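Local coordinates for molybdopterin biosynthesis moeA protein (Pyrococcus horikoshii, PDB 1WU2) that probably inserts molybdenum into molybdopterin in the final stage of molybdenum cofactor synthesis, at residues A[15-20]-A[274-279]; A[63-68]-A[112-117]. One frame throughout, in Å; residues are numbered along the deposited sequence.

Interaction 1. Residues A[15-20]-A[274-279]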
ATOM      1  N   LYS A  15      19.001   3.541  16.013  1.00 31.04           N
ATOM      2  CA  LYS A  15      19.448   2.339  16.713  1.00 31.16           C
ATOM      3  C   LYS A  15      19.127   2.408  18.209  1.00 30.82           C
ATOM      4  O   LYS A  15      18.694   1.421  18.797  1.00 30.73           O
ATOM      5  CB  LYS A  15      20.951   2.125  16.513  1.00 31.34           C
ATOM      6  CG  LYS A  15      21.431   0.716  16.855  1.00 32.29           C
ATOM      7  CD  LYS A  15      22.714   0.731  17.679  1.00 33.60           C
ATOM      8  CE  LYS A  15      23.423  -0.621  17.648  1.00 34.20           C
ATOM      9  NZ  LYS A  15      22.706  -1.657  18.438  1.00 34.33           N
ATOM     10  N   LEU A  16      19.349   3.570  18.818  1.00 30.43           N
ATOM     11  CA  LEU A  16      19.078   3.757  20.241  1.00 30.21           C
ATOM     12  C   LEU A  16      17.593   3.556  20.509  1.00 29.99           C
ATOM     13  O   LEU A  16      17.213   2.882  21.465  1.00 29.93           O
ATOM     14  CB  LEU A  16      19.501   5.161  20.701  1.00 30.24           C
ATOM     15  CG  LEU A  16      20.998   5.431  20.881  1.00 30.03           C
ATOM     16  CD1 LEU A  16      21.257   6.924  21.053  1.00 29.62           C
ATOM     17  CD2 LEU A  16      21.565   4.657  22.065  1.00 30.16           C
ATOM     18  N   LEU A  17      16.770   4.133  19.636  1.00 29.75           N
ATOM     19  CA  LEU A  17      15.318   4.040  19.715  1.00 29.76           C
ATOM     20  C   LEU A  17      14.802   2.614  19.525  1.00 29.81           C
ATOM     21  O   LEU A  17      14.007   2.130  20.325  1.00 29.82           O
ATOM     22  CB  LEU A  17      14.686   4.956  18.661  1.00 29.76           C
ATOM     23  CG  LEU A  17      13.160   5.111  18.692  1.00 29.72           C
ATOM     24  CD1 LEU A  17      12.763   6.571  18.513  1.00 29.92           C
ATOM     25  CD2 LEU A  17      12.485   4.251  17.631  1.00 29.55           C
ATOM     26  N   LEU A  18      15.255   1.948  18.467  1.00 29.92           N
ATOM     27  CA  LEU A  18      14.737   0.624  18.102  1.00 30.07           C
ATOM     28  C   LEU A  18      15.228  -0.491  19.028  1.00 30.28           C
ATOM     29  O   LEU A  18      14.521  -1.473  19.233  1.00 30.22           O
ATOM     30  CB  LEU A  18      15.085   0.280  16.646  1.00 29.96           C
ATOM     31  CG  LEU A  18      14.377   1.079  15.550  1.00 29.84           C
ATOM     32  CD1 LEU A  18      14.917   0.687  14.183  1.00 29.03           C
ATOM     33  CD2 LEU A  18      12.860   0.885  15.608  1.00 30.33           C
ATOM     34  N   ASP A  19      16.433  -0.342  19.575  1.00 30.63           N
ATOM     35  CA  ASP A  19      16.949  -1.264  20.588  1.00 31.03           C
ATOM     36  C   ASP A  19      16.089  -1.218  21.858  1.00 31.35           C
ATOM     37  O   ASP A  19      15.988  -2.210  22.576  1.00 31.45           O
ATOM     38  CB  ASP A  19      18.407  -0.939  20.950  1.00 31.10           C
ATOM     39  CG  ASP A  19      19.410  -1.380  19.881  1.00 31.53           C
ATOM     40  OD1 ASP A  19      19.043  -2.106  18.926  1.00 31.59           O
ATOM     41  OD2 ASP A  19      20.612  -1.035  19.925  1.00 31.95           O
ATOM     42  N   ASP A  20      15.485  -0.062  22.129  1.00 31.76           N
ATOM     43  CA  ASP A  20      14.574   0.107  23.264  1.00 32.26           C
ATOM     44  C   ASP A  20      13.199  -0.536  23.032  1.00 32.73           C
ATOM     45  O   ASP A  20      12.478  -0.823  23.989  1.00 32.58           O
ATOM     46  CB  ASP A  20      14.399   1.601  23.573  1.00 32.31           C
ATOM     47  CG  ASP A  20      13.901   1.857  24.987  1.00 32.45           C
ATOM     48  OD1 ASP A  20      14.554   1.396  25.942  1.00 33.02           O
ATOM     49  OD2 ASP A  20      12.874   2.522  25.239  1.00 32.26           O
ATOM     50  N   LEU A 274      15.095  10.927  28.795  1.00 41.99           N
ATOM     51  CA  LEU A 274      15.390  10.804  27.369  1.00 41.12           C
ATOM     52  C   LEU A 274      16.718  10.104  27.074  1.00 40.30           C
ATOM     53  O   LEU A 274      17.744  10.427  27.670  1.00 40.18           O
ATOM     54  CB  LEU A 274      15.400  12.196  26.729  1.00 41.06           C
ATOM     55  CG  LEU A 274      14.118  13.018  26.911  1.00 40.95           C
ATOM     56  CD1 LEU A 274      14.389  14.507  26.764  1.00 40.90           C
ATOM     57  CD2 LEU A 274      13.041  12.569  25.933  1.00 40.98           C
ATOM     58  N   LEU A 275      16.679   9.137  26.158  1.00 39.30           N
ATOM     59  CA  LEU A 275      17.891   8.580  25.561  1.00 38.54           C
ATOM     60  C   LEU A 275      18.566   9.624  24.677  1.00 37.74           C
ATOM     61  O   LEU A 275      19.787   9.780  24.707  1.00 37.77           O
ATOM     62  CB  LEU A 275      17.570   7.340  24.722  1.00 38.54           C
ATOM     63  CG  LEU A 275      17.109   6.097  25.481  1.00 38.69           C
ATOM     64  CD1 LEU A 275      16.564   5.060  24.511  1.00 38.76           C
ATOM     65  CD2 LEU A 275      18.248   5.516  26.309  1.00 39.00           C
ATOM     66  N   PHE A 276      17.763  10.321  23.875  1.00 36.75           N
ATOM     67  CA  PHE A 276      18.253  11.440  23.072  1.00 36.03           C
ATOM     68  C   PHE A 276      17.182  12.516  22.862  1.00 35.57           C
ATOM     69  O   PHE A 276      15.999  12.301  23.111  1.00 35.40           O
ATOM     70  CB  PHE A 276      18.799  10.952  21.722  1.00 35.96           C
ATOM     71  CG  PHE A 276      17.785  10.236  20.872  1.00 35.43           C
ATOM     72  CD1 PHE A 276      17.025  10.930  19.941  1.00 34.97           C
ATOM     73  CD2 PHE A 276      17.592   8.868  21.003  1.00 35.09           C
ATOM     74  CE1 PHE A 276      16.087  10.274  19.160  1.00 34.65           C
ATOM     75  CE2 PHE A 276      16.653   8.204  20.220  1.00 34.74           C
ATOM     76  CZ  PHE A 276      15.903   8.909  19.298  1.00 34.51           C
ATOM     77  N   HIS A 277      17.633  13.679  22.406  1.00 34.99           N
ATOM     78  CA  HIS A 277      16.776  14.831  22.145  1.00 34.52           C
ATOM     79  C   HIS A 277      17.615  15.849  21.375  1.00 34.20           C
ATOM     80  O   HIS A 277      18.658  16.293  21.852  1.00 33.99           O
ATOM     81  CB  HIS A 277      16.264  15.437  23.452  1.00 34.49           C
ATOM     82  CG  HIS A 277      15.256  16.531  23.266  1.00 34.37           C
ATOM     83  ND1 HIS A 277      14.249  16.470  22.328  1.00 34.29           N
ATOM     84  CD2 HIS A 277      15.096  17.711  23.911  1.00 34.54           C
ATOM     85  CE1 HIS A 277      13.513  17.565  22.400  1.00 33.95           C
ATOM     86  NE2 HIS A 277      14.008  18.336  23.351  1.00 34.27           N
ATOM     87  N   GLY A 278      17.154  16.211  20.184  1.00 33.75           N
ATOM     88  CA  GLY A 278      17.951  16.996  19.265  1.00 33.45           C
ATOM     89  C   GLY A 278      18.678  16.022  18.366  1.00 33.21           C
ATOM     90  O   GLY A 278      19.661  15.400  18.766  1.00 33.05           O
ATOM     91  N   THR A 279      18.166  15.878  17.153  1.00 32.87           N
ATOM     92  CA  THR A 279      18.674  14.911  16.200  1.00 32.69           C
ATOM     93  C   THR A 279      19.055  15.607  14.894  1.00 32.47           C
ATOM     94  O   THR A 279      18.809  16.801  14.703  1.00 32.25           O
ATOM     95  CB  THR A 279      17.620  13.787  15.988  1.00 32.78           C
ATOM     96  OG1 THR A 279      18.260  12.579  15.554  1.00 33.23           O
ATOM     97  CG2 THR A 279      16.648  14.118  14.866  1.00 32.36           C
TER
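The Phe276 ring reaches Leu17 and Leu16 with its outer atoms. Leu17 CD1 lies 4.0 Å from Phe276 CZ, at the ring edge and near its plane, and Leu17 CB is 4.1 Å from Phe276 CE2. Leu16 CD1, 4.1 Å from Phe276 CD2, lies obliquely to the ring, and the two side chains slide past each other in opposite directions. Beside the ring, Leu275 CD1 meets the helix backbone at Leu16 O (3.8 Å) and the aliphatic part of Asp20 at CB (4.2 Å). No hydrogen bond joins the two segments, which bury 232 Å² together, and the side-chain contacts at the ring are apolar.

With chi1 at 60°, Phe276 CG sits between its backbone N and carbonyl carbon, and from there the ring extends to the helix. An alanine here would remove the ring, and Leu17 would probably be left with a gap beside it and less to hold it against the strand. Leu275 and Phe276 form a classic beta bulge opposite Tyr289, whose OH also bonds Asp20 OD2, tying the helix to the bulge's partner strand.

Leu17 also touches Phe294 of strand 293-295 and Phe310 and Ala314 of helix 300-319. Helix 10-20 therefore packs against the edge of the sheet in the probable molybdopterin-binding domain, where 276-277 is an outermost strand paired antiparallel with 288-290.

Interaction 2. Residues A[63-68]-A[112-117]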
ATOM      1  N   ILE A  63       0.904 -44.031 -19.250  1.00 42.26           N
ATOM      2  CA  ILE A  63       1.870 -45.010 -19.741  1.00 43.05           C
ATOM      3  C   ILE A  63       3.105 -45.047 -18.852  1.00 44.28           C
ATOM      4  O   ILE A  63       3.167 -44.366 -17.829  1.00 44.13           O
ATOM      5  CB  ILE A  63       2.278 -44.665 -21.196  1.00 42.84           C
ATOM      6  CG1 ILE A  63       2.975 -43.299 -21.260  1.00 42.54           C
ATOM      7  CG2 ILE A  63       1.056 -44.679 -22.106  1.00 42.44           C
ATOM      8  CD1 ILE A  63       3.769 -43.078 -22.529  1.00 42.24           C
ATOM      9  N   ARG A  64       4.078 -45.859 -19.252  1.00 45.93           N
ATOM     10  CA  ARG A  64       5.415 -45.806 -18.683  1.00 47.34           C
ATOM     11  C   ARG A  64       6.252 -44.945 -19.615  1.00 48.72           C
ATOM     12  O   ARG A  64       6.307 -45.207 -20.816  1.00 49.03           O
ATOM     13  CB  ARG A  64       6.031 -47.202 -18.591  1.00 47.44           C
ATOM     14  CG  ARG A  64       5.119 -48.270 -18.007  1.00 48.00           C
ATOM     15  CD  ARG A  64       5.111 -48.290 -16.500  1.00 49.11           C
ATOM     16  NE  ARG A  64       6.353 -48.854 -15.966  1.00 50.35           N
ATOM     17  CZ  ARG A  64       6.471 -50.052 -15.391  1.00 51.36           C
ATOM     18  NH1 ARG A  64       5.421 -50.857 -15.247  1.00 51.76           N
ATOM     19  NH2 ARG A  64       7.657 -50.451 -14.948  1.00 51.74           N
ATOM     20  N   ALA A  65       6.880 -43.908 -19.070  1.00 50.58           N
ATOM     21  CA  ALA A  65       7.802 -43.074 -19.835  1.00 52.07           C
ATOM     22  C   ALA A  65       8.936 -43.923 -20.406  1.00 53.47           C
ATOM     23  O   ALA A  65       9.371 -43.711 -21.534  1.00 53.72           O
ATOM     24  CB  ALA A  65       8.364 -41.962 -18.952  1.00 52.21           C
ATOM     25  N   GLU A  66       9.383 -44.900 -19.618  1.00 55.12           N
ATOM     26  CA  GLU A  66      10.496 -45.780 -19.983  1.00 56.22           C
ATOM     27  C   GLU A  66      10.239 -46.560 -21.278  1.00 56.69           C
ATOM     28  O   GLU A  66      11.171 -46.848 -22.026  1.00 56.82           O
ATOM     29  CB  GLU A  66      10.783 -46.770 -18.842  1.00 56.51           C
ATOM     30  CG  GLU A  66      11.429 -46.154 -17.601  1.00 57.40           C
ATOM     31  CD  GLU A  66      10.456 -45.353 -16.746  1.00 58.36           C
ATOM     32  OE1 GLU A  66       9.347 -45.859 -16.446  1.00 58.89           O
ATOM     33  OE2 GLU A  66      10.802 -44.212 -16.371  1.00 59.06           O
ATOM     34  N   ASP A  67       8.974 -46.891 -21.532  1.00 57.22           N
ATOM     35  CA  ASP A  67       8.585 -47.699 -22.690  1.00 57.64           C
ATOM     36  C   ASP A  67       8.711 -47.001 -24.045  1.00 57.80           C
ATOM     37  O   ASP A  67       8.590 -47.652 -25.082  1.00 57.89           O
ATOM     38  CB  ASP A  67       7.132 -48.169 -22.530  1.00 57.77           C
ATOM     39  CG  ASP A  67       6.974 -49.234 -21.462  1.00 58.10           C
ATOM     40  OD1 ASP A  67       7.992 -49.803 -21.012  1.00 58.73           O
ATOM     41  OD2 ASP A  67       5.860 -49.559 -21.007  1.00 58.21           O
ATOM     42  N   THR A  68       8.942 -45.690 -24.043  1.00 57.92           N
ATOM     43  CA  THR A  68       8.922 -44.897 -25.272  1.00 58.02           C
ATOM     44  C   THR A  68      10.246 -44.177 -25.548  1.00 58.19           C
ATOM     45  O   THR A  68      10.297 -43.287 -26.393  1.00 58.16           O
ATOM     46  CB  THR A  68       7.778 -43.862 -25.197  1.00 58.00           C
ATOM     47  OG1 THR A  68       8.036 -42.928 -24.144  1.00 57.90           O
ATOM     48  CG2 THR A  68       6.463 -44.519 -24.787  1.00 58.01           C
ATOM     49  N   GLY A 112       1.498 -48.037 -11.388  1.00 33.27           N
ATOM     50  CA  GLY A 112       2.300 -48.458 -12.521  1.00 33.49           C
ATOM     51  C   GLY A 112       2.721 -47.318 -13.432  1.00 33.69           C
ATOM     52  O   GLY A 112       3.844 -47.316 -13.932  1.00 33.81           O
ATOM     53  N   ALA A 113       1.827 -46.356 -13.656  1.00 33.85           N
ATOM     54  CA  ALA A 113       2.095 -45.255 -14.581  1.00 33.99           C
ATOM     55  C   ALA A 113       2.917 -44.141 -13.939  1.00 34.13           C
ATOM     56  O   ALA A 113       2.715 -43.797 -12.773  1.00 34.12           O
ATOM     57  CB  ALA A 113       0.795 -44.691 -15.127  1.00 33.94           C
ATOM     58  N   ASN A 114       3.850 -43.591 -14.713  1.00 34.26           N
ATOM     59  CA  ASN A 114       4.616 -42.416 -14.300  1.00 34.54           C
ATOM     60  C   ASN A 114       4.561 -41.276 -15.325  1.00 34.94           C
ATOM     61  O   ASN A 114       5.304 -40.305 -15.210  1.00 34.89           O
ATOM     62  CB  ASN A 114       6.070 -42.801 -13.972  1.00 34.41           C
ATOM     63  CG  ASN A 114       6.856 -43.265 -15.190  1.00 34.18           C
ATOM     64  OD1 ASN A 114       6.293 -43.508 -16.250  1.00 33.56           O
ATOM     65  ND2 ASN A 114       8.170 -43.394 -15.032  1.00 33.83           N
ATOM     66  N   ALA A 115       3.667 -41.389 -16.307  1.00 35.51           N
ATOM     67  CA  ALA A 115       3.476 -40.341 -17.312  1.00 36.08           C
ATOM     68  C   ALA A 115       2.111 -40.432 -17.993  1.00 36.81           C
ATOM     69  O   ALA A 115       1.440 -41.458 -17.928  1.00 36.75           O
ATOM     70  CB  ALA A 115       4.587 -40.404 -18.352  1.00 36.02           C
ATOM     71  N   VAL A 116       1.710 -39.341 -18.640  1.00 37.77           N
ATOM     72  CA  VAL A 116       0.479 -39.295 -19.425  1.00 38.61           C
ATOM     73  C   VAL A 116       0.738 -38.597 -20.765  1.00 39.57           C
ATOM     74  O   VAL A 116       1.343 -37.526 -20.812  1.00 39.41           O
ATOM     75  CB  VAL A 116      -0.665 -38.573 -18.672  1.00 38.59           C
ATOM     76  CG1 VAL A 116      -1.949 -38.583 -19.500  1.00 38.47           C
ATOM     77  CG2 VAL A 116      -0.915 -39.223 -17.310  1.00 38.48           C
ATOM     78  N   ILE A 117       0.277 -39.224 -21.844  1.00 40.94           N
ATOM     79  CA  ILE A 117       0.415 -38.684 -23.197  1.00 42.03           C
ATOM     80  C   ILE A 117      -0.934 -38.154 -23.664  1.00 43.11           C
ATOM     81  O   ILE A 117      -1.956 -38.809 -23.495  1.00 43.03           O
ATOM     82  CB  ILE A 117       0.963 -39.765 -24.185  1.00 42.04           C
ATOM     83  CG1 ILE A 117       1.135 -39.184 -25.597  1.00 42.06           C
ATOM     84  CG2 ILE A 117       0.047 -41.004 -24.248  1.00 42.06           C
ATOM     85  CD1 ILE A 117       2.522 -38.682 -25.895  1.00 42.54           C
TER
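The side-chain amide of Asn114 bridges to the 63-68 turn through both of its polar atoms, each used in or near the amide plane. OD1 accepts from Ala65 N at 2.9 Å, on a lone pair in the carbonyl plane and nearly straight (172°). ND2 donates within that plane to the syn lone pair of Glu66 OE2 at 3.1 Å, with a weak second bond to OE1; carboxylate and amide planes are turned 56° apart. Asn114 CG stands between backbone N and carbonyl carbon (chi1 67°), which carries the amide over to the turn. Arg64 meets Gly112 O with its CD, the guanidinium standing oblique to that oxygen without a bond to it; NH1 bonds Val95 O instead.

In the backbone, Ile63 N donates to Ala115 O at 2.9 Å, while Ile63 O receives Asn114 N at 3.3 Å and, weakly, Ala115 N. Asn114 and Ala115 both face Ile63, a classic beta bulge. On the sheet face bearing Ile63 and Ala115, Ala65 CB meets Ala115 CB at 4.1 Å.

Strand 60-63 thus runs antiparallel to 115-118, an outermost strand of its mixed sheet, with 99-103 flanking 60-63 on its other side. Asn114 and Val116 also make backbone bonds to Gly138 and Gln139.

How the interactions relate
Interactions 1 and 2 have centres 66 Å apart and nearest atoms about 51 Å apart, on opposite sides of the chain's centre, so neither can touch the other. Along the sequence the order is 15-20, 63-68, 112-117, 274-279: interaction 2 closes wholly within the span that interaction 1 brackets. They share no sheet. Interaction 1 joins the N-terminal helix to the edge strand 276-277 of the sheet in the probable molybdopterin-binding domain, consistent with MoeA relatives, in which the first residues fold onto that domain. Interaction 2 belongs to the distant beta domain of the N-terminal region. The chain therefore leaves one domain, builds the remote one, and returns, giving the elongated multidomain shape of MoeA.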